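Local atomic coordinates of kynurenine formamidase (Bacillus anthracis, PDB entry 4CZ1), a protein that hydrolyses N-formyl-L-kynurenine to L-kynurenine and formate, the second step of tryptophan breakdown through the kynurenine pathway, as a zinc-dependent homodimer. Residues S48-T53 with D196-P201; R106-T111 with I140-V145. All coordinates share one frame; numbering follows the deposited sequence.

Contact 1: S48-T53 with D196-P201. With ZN (zinc ion), chain F; VNJ (2-aminoacetophenone), chain G.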
loop_
_atom_site.group_PDB
_atom_site.type_symbol
_atom_site.label_atom_id
_atom_site.label_comp_id
_atom_site.label_asym_id
_atom_site.label_seq_id
_atom_site.Cartn_x
_atom_site.Cartn_y
_atom_site.Cartn_z
ATOM N N SER A 48 -1.190 13.965 -5.409
ATOM C CA SER A 48 0.144 14.107 -4.842
ATOM C C SER A 48 0.540 12.892 -3.954
ATOM O O SER A 48 -0.191 12.392 -3.134
ATOM C CB SER A 48 0.227 15.353 -3.930
ATOM O OG SER A 48 1.488 15.396 -3.284
ATOM N N ILE A 49 1.786 12.504 -4.122
ATOM C CA ILE A 49 2.476 11.539 -3.287
ATOM C C ILE A 49 2.293 11.856 -1.824
ATOM O O ILE A 49 2.064 10.921 -1.046
ATOM C CB ILE A 49 3.986 11.552 -3.579
ATOM C CG1 ILE A 49 4.268 11.019 -4.991
ATOM C CG2 ILE A 49 4.742 10.750 -2.527
ATOM C CD1 ILE A 49 3.867 9.590 -5.187
ATOM N N HIS A 50 2.350 13.155 -1.452
ATOM C CA HIS A 50 2.361 13.460 -0.051
ATOM C C HIS A 50 0.957 13.755 0.473
ATOM O O HIS A 50 0.729 14.739 1.202
ATOM C CB HIS A 50 3.388 14.585 0.249
ATOM C CG HIS A 50 4.785 14.260 -0.224
ATOM N ND1 HIS A 50 5.751 13.699 0.595
ATOM C CD2 HIS A 50 5.350 14.311 -1.454
ATOM C CE1 HIS A 50 6.861 13.479 -0.084
ATOM N NE2 HIS A 50 6.637 13.823 -1.329
ATOM N N THR A 51 0.016 12.864 0.195
ATOM C CA THR A 51 -1.351 13.057 0.621
ATOM C C THR A 51 -1.720 11.932 1.564
ATOM O O THR A 51 -1.444 10.804 1.252
ATOM C CB THR A 51 -2.302 12.955 -0.591
ATOM O OG1 THR A 51 -1.881 13.906 -1.541
ATOM C CG2 THR A 51 -3.803 13.272 -0.217
ATOM N N GLY A 52 -2.481 12.248 2.603
ATOM C CA GLY A 52 -2.866 11.227 3.558
ATOM C C GLY A 52 -1.682 10.558 4.187
ATOM O O GLY A 52 -0.609 11.146 4.225
ATOM N N THR A 53 -1.880 9.328 4.667
ATOM C CA THR A 53 -0.798 8.553 5.267
ATOM C C THR A 53 0.248 8.090 4.201
ATOM O O THR A 53 -0.103 7.415 3.219
ATOM C CB THR A 53 -1.401 7.370 6.048
ATOM O OG1 THR A 53 -2.429 7.860 6.925
ATOM C CG2 THR A 53 -0.357 6.694 6.873
ATOM N N ASP A 196 10.552 5.562 -9.560
ATOM C CA ASP A 196 11.149 6.910 -9.693
ATOM C C ASP A 196 10.646 7.947 -8.681
ATOM O O ASP A 196 10.978 9.123 -8.792
ATOM C CB ASP A 196 10.952 7.409 -11.146
ATOM C CG ASP A 196 11.457 6.384 -12.193
ATOM O OD1 ASP A 196 12.641 5.977 -12.137
ATOM O OD2 ASP A 196 10.684 5.994 -13.111
ATOM N N ALA A 197 9.858 7.543 -7.706
ATOM C CA ALA A 197 9.150 8.500 -6.837
ATOM C C ALA A 197 9.819 9.008 -5.547
ATOM O O ALA A 197 10.761 8.439 -5.071
ATOM C CB ALA A 197 7.778 7.984 -6.503
ATOM N N ASP A 198 9.326 10.147 -5.086
ATOM C CA ASP A 198 9.829 10.868 -3.944
ATOM C C ASP A 198 9.122 10.463 -2.631
ATOM O O ASP A 198 9.438 10.973 -1.553
ATOM C CB ASP A 198 9.639 12.355 -4.203
ATOM C CG ASP A 198 8.165 12.737 -4.489
ATOM O OD1 ASP A 198 7.587 12.321 -5.548
ATOM O OD2 ASP A 198 7.585 13.476 -3.669
ATOM N N GLY A 199 8.260 9.445 -2.694
ATOM C CA GLY A 199 7.516 8.986 -1.577
ATOM C C GLY A 199 6.424 8.051 -2.050
ATOM O O GLY A 199 6.341 7.782 -3.222
ATOM N N SER A 200 5.596 7.528 -1.147
ATOM C CA SER A 200 4.441 6.749 -1.552
ATOM C C SER A 200 3.357 6.772 -0.515
ATOM O O SER A 200 3.646 6.685 0.676
ATOM C CB SER A 200 4.881 5.301 -1.748
ATOM O OG SER A 200 3.717 4.474 -1.871
ATOM N N PRO A 201 2.100 6.842 -0.916
ATOM C CA PRO A 201 1.096 6.595 0.092
ATOM C C PRO A 201 1.154 5.121 0.488
ATOM O O PRO A 201 1.754 4.332 -0.223
ATOM C CB PRO A 201 -0.207 6.912 -0.609
ATOM C CG PRO A 201 0.073 6.752 -2.038
ATOM C CD PRO A 201 1.488 7.213 -2.215
HETATM ZN ZN ZN F . 5.889 13.595 2.848
HETATM C CAH VNJ G . 4.053 18.999 -0.831
HETATM C CAG VNJ G . 5.301 18.601 -0.034
HETATM O OAI VNJ G . 5.644 17.418 -0.012
HETATM C CAA VNJ G . 5.972 19.627 0.678
HETATM C CAB VNJ G . 6.045 20.929 0.136
HETATM C CAC VNJ G . 6.687 21.965 0.824
HETATM C CAD VNJ G . 7.264 21.704 2.080
HETATM C CAE VNJ G . 7.205 20.422 2.637
HETATM C CAF VNJ G . 6.556 19.387 1.942
HETATM N NAJ VNJ G . 6.486 18.138 2.474
HETATM O O HOH W 1 7.056 15.772 3.108
HETATM O O HOH W 2 4.458 15.256 3.617
#
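Ile49 presses its CG2 methyl, anti to the backbone N, onto the backbone of Gly199, with CG2 only 3.2 Å from Gly199 C, a tight fit. The other branch runs obliquely past the carboxylate of Asp198, with Ile49 CG1 3.6 Å from Asp198 OD1. CG2 also lies over one face of the His50 ring, while the carbonyl oxygen OAI of 2-aminoacetophenone sits 3.2 Å above the opposite face, toward the rim.

Asp198 holds that ring from the far end. Its chi1 of 57° turns the carboxylate toward the ring edge, where Asp198 OD2 receives the N-H of His50 NE2 over a short 2.5 Å, somewhat bent at 148°. OD2 lies close to the ring plane but is approached on its anti side, 28° out of the carboxylate plane. With His50 ND1 bound to zinc at 2.3 Å, the imidazole is gripped at both nitrogens and its rotation is fixed, Asp198 being a second-shell residue that orients a zinc ligand. His54, Asp56, Glu173 and two waters complete the shell of this zinc; Asp56 and Glu173 also bind the second zinc of the binuclear catalytic site. Asp198 OD1 is taken by Tyr28 OH of the second subunit.

Pro201 spans the other end: its CD lies 3.9 Å from Ile49 O, and its CA makes a CA-H...O contact of 3.4 Å with Thr53 O. The loop turns sharply at its start: Ser48 OG accepts from His50 N at 3.0 Å, an ST turn, then comes an inverse gamma turn centred on His50, closed by a weak Thr51 N to Ile49 O bond.

Residues 48-53 link strand 42-48 to strand 54-56, and the latter pairs antiparallel with strand 199-201, outermost in this chain's large mixed sheet.

Contact 2: R106-T111 with I140-V145; sequences RLLLRT and IRLIGV
The flat guanidinium of Arg106 spends its N-H groups on backbone carbonyls, NE on Val75, NH1 on Pro79 and NH2 on Gln74, while the aliphatic part of the same side chain passes Leu142. Further along, the strands run parallel, 16° apart. Leu107 N bonds to Leu142 O at 3.0 Å, and Leu107 O takes Gly144 N at 2.9 Å, so Leu107 brackets Ile143. The next rung is Leu109 N to Gly144 O, 2.9 Å.

This is a beta-alpha-beta crossover: the chain leaves strand 106-110, passes through helix 131-137 and returns as the adjacent strand 142-145. Leu135 of that helix packs on Ile140 and Ile143, on the face that also carries Leu107, Leu109 and Val145. There Ile143 CG1 is anti to the backbone N (chi1 -175°), and chi2 of 85° then carries CD1 across to the partner strand, 3.8 Å from Leu107 CD2 and 4.0 Å from Leu109 CG. On the same face Val145 CG1 touches Leu109 CD1 at 4.2 Å, and the Val145 side chain adjoins that of the zinc ligand Glu173. On the opposite face Leu108 lays CD2 over Gly144 CA at 3.8 Å.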
loop_
_atom_site.group_PDB
_atom_site.type_symbol
_atom_site.label_atom_id
_atom_site.label_comp_id
_atom_site.label_asym_id
_atom_site.label_seq_id
_atom_site.Cartn_x
_atom_site.Cartn_y
_atom_site.Cartn_z
ATOM N N ARG A 106 11.157 0.887 15.695
ATOM C CA ARG A 106 10.240 1.751 14.987
ATOM C C ARG A 106 9.461 2.464 16.024
ATOM O O ARG A 106 8.975 1.834 16.877
ATOM C CB ARG A 106 9.271 0.959 14.081
ATOM C CG ARG A 106 9.961 0.126 12.999
ATOM C CD ARG A 106 8.998 -0.862 12.366
ATOM N NE ARG A 106 9.788 -1.701 11.503
ATOM C CZ ARG A 106 10.549 -2.733 11.893
ATOM N NH1 ARG A 106 10.613 -3.139 13.177
ATOM N NH2 ARG A 106 11.265 -3.354 10.995
ATOM N N LEU A 107 9.231 3.756 15.839
ATOM C CA LEU A 107 8.600 4.560 16.868
ATOM C C LEU A 107 7.540 5.477 16.267
ATOM O O LEU A 107 7.807 6.169 15.309
ATOM C CB LEU A 107 9.702 5.379 17.549
ATOM C CG LEU A 107 9.260 6.368 18.628
ATOM C CD1 LEU A 107 8.583 5.688 19.839
ATOM C CD2 LEU A 107 10.445 7.159 19.148
ATOM N N LEU A 108 6.339 5.449 16.841
ATOM C CA LEU A 108 5.226 6.317 16.407
ATOM C C LEU A 108 4.899 7.299 17.494
ATOM O O LEU A 108 4.779 6.910 18.600
ATOM C CB LEU A 108 3.966 5.563 16.073
ATOM C CG LEU A 108 4.096 4.428 15.047
ATOM C CD1 LEU A 108 2.776 3.740 14.820
ATOM C CD2 LEU A 108 4.635 4.934 13.732
ATOM N N LEU A 109 4.779 8.579 17.133
ATOM C CA LEU A 109 4.522 9.675 18.070
ATOM C C LEU A 109 3.154 10.271 17.904
ATOM O O LEU A 109 2.842 10.814 16.823
ATOM C CB LEU A 109 5.529 10.795 17.851
ATOM C CG LEU A 109 6.999 10.378 17.768
ATOM C CD1 LEU A 109 7.817 11.631 17.566
ATOM C CD2 LEU A 109 7.425 9.680 19.012
ATOM N N ARG A 110 2.329 10.146 18.943
ATOM C CA ARG A 110 1.022 10.771 18.946
ATOM C C ARG A 110 1.102 12.199 19.497
ATOM O O ARG A 110 1.278 12.368 20.707
ATOM C CB ARG A 110 0.038 9.994 19.816
ATOM C CG ARG A 110 -1.364 10.551 19.687
ATOM C CD ARG A 110 -2.407 10.058 20.668
ATOM N NE ARG A 110 -2.390 8.602 20.787
ATOM C CZ ARG A 110 -1.714 7.912 21.704
ATOM N NH1 ARG A 110 -0.984 8.554 22.613
ATOM N NH2 ARG A 110 -1.782 6.589 21.713
ATOM N N THR A 111 0.997 13.206 18.619
ATOM C CA THR A 111 0.990 14.640 19.030
ATOM C C THR A 111 -0.427 15.054 19.368
ATOM O O THR A 111 -0.637 16.012 20.108
ATOM C CB THR A 111 1.554 15.607 17.945
ATOM O OG1 THR A 111 0.670 15.663 16.806
ATOM C CG2 THR A 111 2.926 15.136 17.453
ATOM N N ILE A 140 16.838 2.777 16.205
ATOM C CA ILE A 140 15.579 3.117 15.576
ATOM C C ILE A 140 15.777 3.454 14.061
ATOM O O ILE A 140 16.564 4.304 13.708
ATOM C CB ILE A 140 14.826 4.214 16.376
ATOM C CG1 ILE A 140 14.339 3.617 17.652
ATOM C CG2 ILE A 140 13.641 4.732 15.578
ATOM C CD1 ILE A 140 13.894 4.584 18.727
ATOM N N ARG A 141 15.059 2.750 13.209
ATOM C CA ARG A 141 15.137 2.869 11.764
ATOM C C ARG A 141 13.932 3.618 11.151
ATOM O O ARG A 141 13.967 3.980 9.990
ATOM C CB ARG A 141 15.127 1.468 11.164
ATOM C CG ARG A 141 16.176 0.531 11.717
ATOM C CD ARG A 141 17.625 1.075 11.586
ATOM N NE ARG A 141 17.880 1.728 10.291
ATOM C CZ ARG A 141 17.860 1.103 9.104
ATOM N NH1 ARG A 141 17.612 -0.221 9.006
ATOM N NH2 ARG A 141 18.076 1.815 7.996
ATOM N N LEU A 142 12.859 3.816 11.911
ATOM C CA LEU A 142 11.686 4.468 11.373
ATOM C C LEU A 142 11.019 5.269 12.436
ATOM O O LEU A 142 10.832 4.788 13.564
ATOM C CB LEU A 142 10.709 3.425 10.823
ATOM C CG LEU A 142 9.360 3.873 10.221
ATOM C CD1 LEU A 142 8.962 2.840 9.168
ATOM C CD2 LEU A 142 8.246 3.998 11.240
ATOM N N ILE A 143 10.614 6.475 12.061
ATOM C CA ILE A 143 9.859 7.325 12.912
ATOM C C ILE A 143 8.573 7.737 12.192
ATOM O O ILE A 143 8.597 8.016 11.016
ATOM C CB ILE A 143 10.667 8.553 13.342
ATOM C CG1 ILE A 143 9.906 9.392 14.346
ATOM C CG2 ILE A 143 10.992 9.472 12.192
ATOM C CD1 ILE A 143 10.106 8.867 15.748
ATOM N N GLY A 144 7.479 7.797 12.947
ATOM C CA GLY A 144 6.184 8.150 12.435
ATOM C C GLY A 144 5.525 9.174 13.282
ATOM O O GLY A 144 5.708 9.168 14.475
ATOM N N VAL A 145 4.778 10.089 12.664
ATOM C CA VAL A 145 4.075 11.149 13.337
ATOM C C VAL A 145 2.691 11.311 12.839
ATOM O O VAL A 145 2.423 11.072 11.664
ATOM C CB VAL A 145 4.792 12.522 13.160
ATOM C CG1 VAL A 145 6.189 12.441 13.730
ATOM C CG2 VAL A 145 4.875 12.971 11.692
#

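Both contacts are buried and belong to the same large mixed sheet, with centres about 18 Å apart on opposite sides of the chain's centre. Contact 2 lies in its interior, between strands flanked by 79-84 and 170-173; contact 1 lies where strand 199-201 ends the sheet within this chain. The chemistry follows the place. Contact 2 is a regular parallel backbone ladder with aliphatic side chains on both faces, whereas contact 1 sets a loop against a strand and the turn leading into it, joining tight apolar packing to a zinc-bound histidine held by a carboxylate. The second subunit reaches contact 1 and does not touch contact 2. Glu173, on strand 170-173, connects the two.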